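Local atomic coordinates of UBP3-associated protein BRE5 (Saccharomyces cerevisiae, PDB entry 2QIY), a protein that works together with the deubiquitinating enzyme UBP3 to cleave ubiquitin, a role bearing on the ubiquitination state of Sec23, and also binds mRNA. Residues Y120-T125 with D142-I147. Numbering follows the deposited sequence.
Sequences YKFCQT and DIIRFI
Cys123 and Arg145 form the central hydrogen-bonded pair of an antiparallel hairpin, strands 120-130 and 137-147, in the curved sheet of the NTF2 domain. Both of their bonds are 2.9 Å, Cys123 N to Arg145 O and Arg145 N to Cys123 O. Thr125 and Ile143 make a second such pair, with Thr125 N 2.8 Å from Ile143 O. At the other end Ile147 N bonds to Lys121 O from 45° above the carbonyl plane, and a water that accepts from Lys121 N and donates to Ile147 O bridges the two residues.

Phe122, Gln124, Ile144 and Phe146 occupy one face of the sheet. With Ile144 CG1 anti to the backbone N (chi1 -168°), its CD1 extends across the strand gap to Phe122 CD1, 3.9 Å away, while CG1 lies over the rim of one face of the Phe146 ring. Phe146 CD1 in turn meets Tyr120 CB at 3.7 Å, and Lys121 O sits at the edge of the same ring. Beside this cluster, the Gln124 amide and Asp142 carboxylate are nearly coplanar, their planes 25° apart; Asp142 OD2 is gripped by the hydroxyls of Tyr22 and Tyr37.

The reverse face carries Lys121, Cys123, Thr125, Ile143, Arg145 and Ile147. Cys123 and Thr125 pack on Met107 of the second subunit, and Ile143 on its Gln95. Arg145 leads away from the neighbouring strand, and its NE forms a salt bridge with Asp93 of that subunit; Lys121 NZ pairs with Glu111 of its own chain. Between the strands on this face, Cys123 SG rests 3.6 Å from Ile147 CD1.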
loop_
_atom_site.group_PDB
_atom_site.type_symbol
_atom_site.label_atom_id
_atom_site.label_comp_id
_atom_site.label_asym_id
_atom_site.label_seq_id
_atom_site.Cartn_x
_atom_site.Cartn_y
_atom_site.Cartn_z
ATOM N N TYR A 120 -4.563 3.980 -14.187
ATOM C CA TYR A 120 -3.428 3.285 -13.613
ATOM C C TYR A 120 -3.843 2.838 -12.218
ATOM O O TYR A 120 -4.358 3.658 -11.425
ATOM C CB TYR A 120 -2.267 4.253 -13.453
ATOM C CG TYR A 120 -1.785 4.857 -14.742
ATOM C CD1 TYR A 120 -2.420 5.959 -15.299
ATOM C CD2 TYR A 120 -0.686 4.312 -15.404
ATOM C CE1 TYR A 120 -1.971 6.543 -16.484
ATOM C CE2 TYR A 120 -0.215 4.866 -16.577
ATOM C CZ TYR A 120 -0.873 5.991 -17.130
ATOM O OH TYR A 120 -0.442 6.540 -18.321
ATOM N N LYS A 121 -3.630 1.567 -11.905
ATOM C CA LYS A 121 -3.984 1.028 -10.584
ATOM C C LYS A 121 -2.956 1.540 -9.618
ATOM O O LYS A 121 -1.781 1.623 -9.982
ATOM C CB LYS A 121 -3.871 -0.480 -10.576
ATOM C CG LYS A 121 -5.061 -1.201 -11.169
ATOM C CD LYS A 121 -5.072 -2.611 -10.543
ATOM C CE LYS A 121 -6.474 -3.225 -10.502
ATOM N NZ LYS A 121 -7.502 -2.433 -9.795
ATOM N N PHE A 122 -3.367 1.882 -8.399
ATOM C CA PHE A 122 -2.377 2.375 -7.432
ATOM C C PHE A 122 -2.719 1.943 -6.026
ATOM O O PHE A 122 -3.861 1.615 -5.708
ATOM C CB PHE A 122 -2.328 3.915 -7.462
ATOM C CG PHE A 122 -3.503 4.571 -6.758
ATOM C CD1 PHE A 122 -3.389 4.919 -5.406
ATOM C CD2 PHE A 122 -4.715 4.785 -7.410
ATOM C CE1 PHE A 122 -4.440 5.494 -4.726
ATOM C CE2 PHE A 122 -5.772 5.369 -6.746
ATOM C CZ PHE A 122 -5.645 5.730 -5.392
ATOM N N CYS A 123 -1.686 1.951 -5.189
ATOM C CA CYS A 123 -1.857 1.921 -3.756
ATOM C C CYS A 123 -1.105 3.121 -3.185
ATOM O O CYS A 123 -0.008 3.487 -3.642
ATOM C CB CYS A 123 -1.326 0.618 -3.215
ATOM S SG CYS A 123 0.312 0.144 -3.647
ATOM N N GLN A 124 -1.721 3.795 -2.231
ATOM C CA GLN A 124 -1.082 4.982 -1.666
ATOM C C GLN A 124 -1.176 4.878 -0.152
ATOM O O GLN A 124 -2.251 4.587 0.382
ATOM C CB GLN A 124 -1.733 6.290 -2.167
ATOM C CG GLN A 124 -0.984 7.577 -1.701
ATOM C CD GLN A 124 -1.334 8.837 -2.506
ATOM O OE1 GLN A 124 -0.742 9.915 -2.295
ATOM N NE2 GLN A 124 -2.273 8.715 -3.424
ATOM N N THR A 125 -0.060 5.138 0.534
ATOM C CA THR A 125 -0.029 5.009 1.982
ATOM C C THR A 125 0.356 6.331 2.603
ATOM O O THR A 125 1.231 7.018 2.085
ATOM C CB THR A 125 0.982 3.920 2.385
ATOM O OG1 THR A 125 0.440 2.662 1.965
ATOM C CG2 THR A 125 1.169 3.882 3.855
ATOM N N ASP A 142 3.911 9.930 2.729
ATOM C CA ASP A 142 2.969 9.816 1.622
ATOM C C ASP A 142 3.694 9.085 0.505
ATOM O O ASP A 142 4.619 9.641 -0.072
ATOM C CB ASP A 142 2.592 11.235 1.190
ATOM C CG ASP A 142 1.628 11.268 0.019
ATOM O OD1 ASP A 142 1.360 10.216 -0.594
ATOM O OD2 ASP A 142 1.131 12.388 -0.270
ATOM N N ILE A 143 3.295 7.832 0.239
ATOM C CA ILE A 143 3.951 7.005 -0.800
ATOM C C ILE A 143 2.890 6.480 -1.745
ATOM O O ILE A 143 1.893 5.887 -1.298
ATOM C CB ILE A 143 4.647 5.738 -0.237
ATOM C CG1 ILE A 143 5.695 6.077 0.838
ATOM C CG2 ILE A 143 5.224 4.874 -1.430
ATOM C CD1 ILE A 143 6.233 4.805 1.542
ATOM N N ILE A 144 3.058 6.710 -3.053
ATOM C CA ILE A 144 2.211 6.030 -4.035
ATOM C C ILE A 144 3.032 5.001 -4.834
ATOM O O ILE A 144 4.206 5.223 -5.147
ATOM C CB ILE A 144 1.496 7.042 -4.973
ATOM C CG1 ILE A 144 0.396 6.358 -5.807
ATOM C CG2 ILE A 144 2.515 7.818 -5.861
ATOM C CD1 ILE A 144 -0.571 7.389 -6.460
ATOM N N ARG A 145 2.391 3.876 -5.143
ATOM C CA ARG A 145 3.010 2.863 -5.976
ATOM C C ARG A 145 1.974 2.453 -7.027
ATOM O O ARG A 145 0.840 2.080 -6.687
ATOM C CB ARG A 145 3.452 1.644 -5.133
ATOM C CG ARG A 145 3.694 0.358 -5.967
ATOM C CD ARG A 145 4.826 0.465 -6.989
ATOM N NE ARG A 145 6.127 0.792 -6.378
ATOM C CZ ARG A 145 7.290 0.794 -7.044
ATOM N NH1 ARG A 145 7.337 0.454 -8.346
ATOM N NH2 ARG A 145 8.427 1.082 -6.410
ATOM N N PHE A 146 2.347 2.538 -8.299
ATOM C CA PHE A 146 1.486 2.035 -9.368
ATOM C C PHE A 146 1.708 0.552 -9.593
ATOM O O PHE A 146 2.831 0.055 -9.525
ATOM C CB PHE A 146 1.676 2.877 -10.646
ATOM C CG PHE A 146 1.271 4.290 -10.440
ATOM C CD1 PHE A 146 -0.084 4.654 -10.522
ATOM C CD2 PHE A 146 2.207 5.264 -10.100
ATOM C CE1 PHE A 146 -0.467 5.974 -10.282
ATOM C CE2 PHE A 146 1.835 6.591 -9.854
ATOM C CZ PHE A 146 0.479 6.956 -9.950
ATOM N N ILE A 147 0.606 -0.146 -9.820
ATOM C CA ILE A 147 0.559 -1.599 -9.854
ATOM C C ILE A 147 0.138 -1.996 -11.266
ATOM O O ILE A 147 -0.839 -1.485 -11.783
ATOM C CB ILE A 147 -0.450 -2.119 -8.769
ATOM C CG1 ILE A 147 -0.036 -1.582 -7.370
ATOM C CG2 ILE A 147 -0.523 -3.653 -8.766
ATOM C CD1 ILE A 147 -0.914 -2.041 -6.194
HETATM O O HOH W 1 -2.324 -0.147 -13.756
#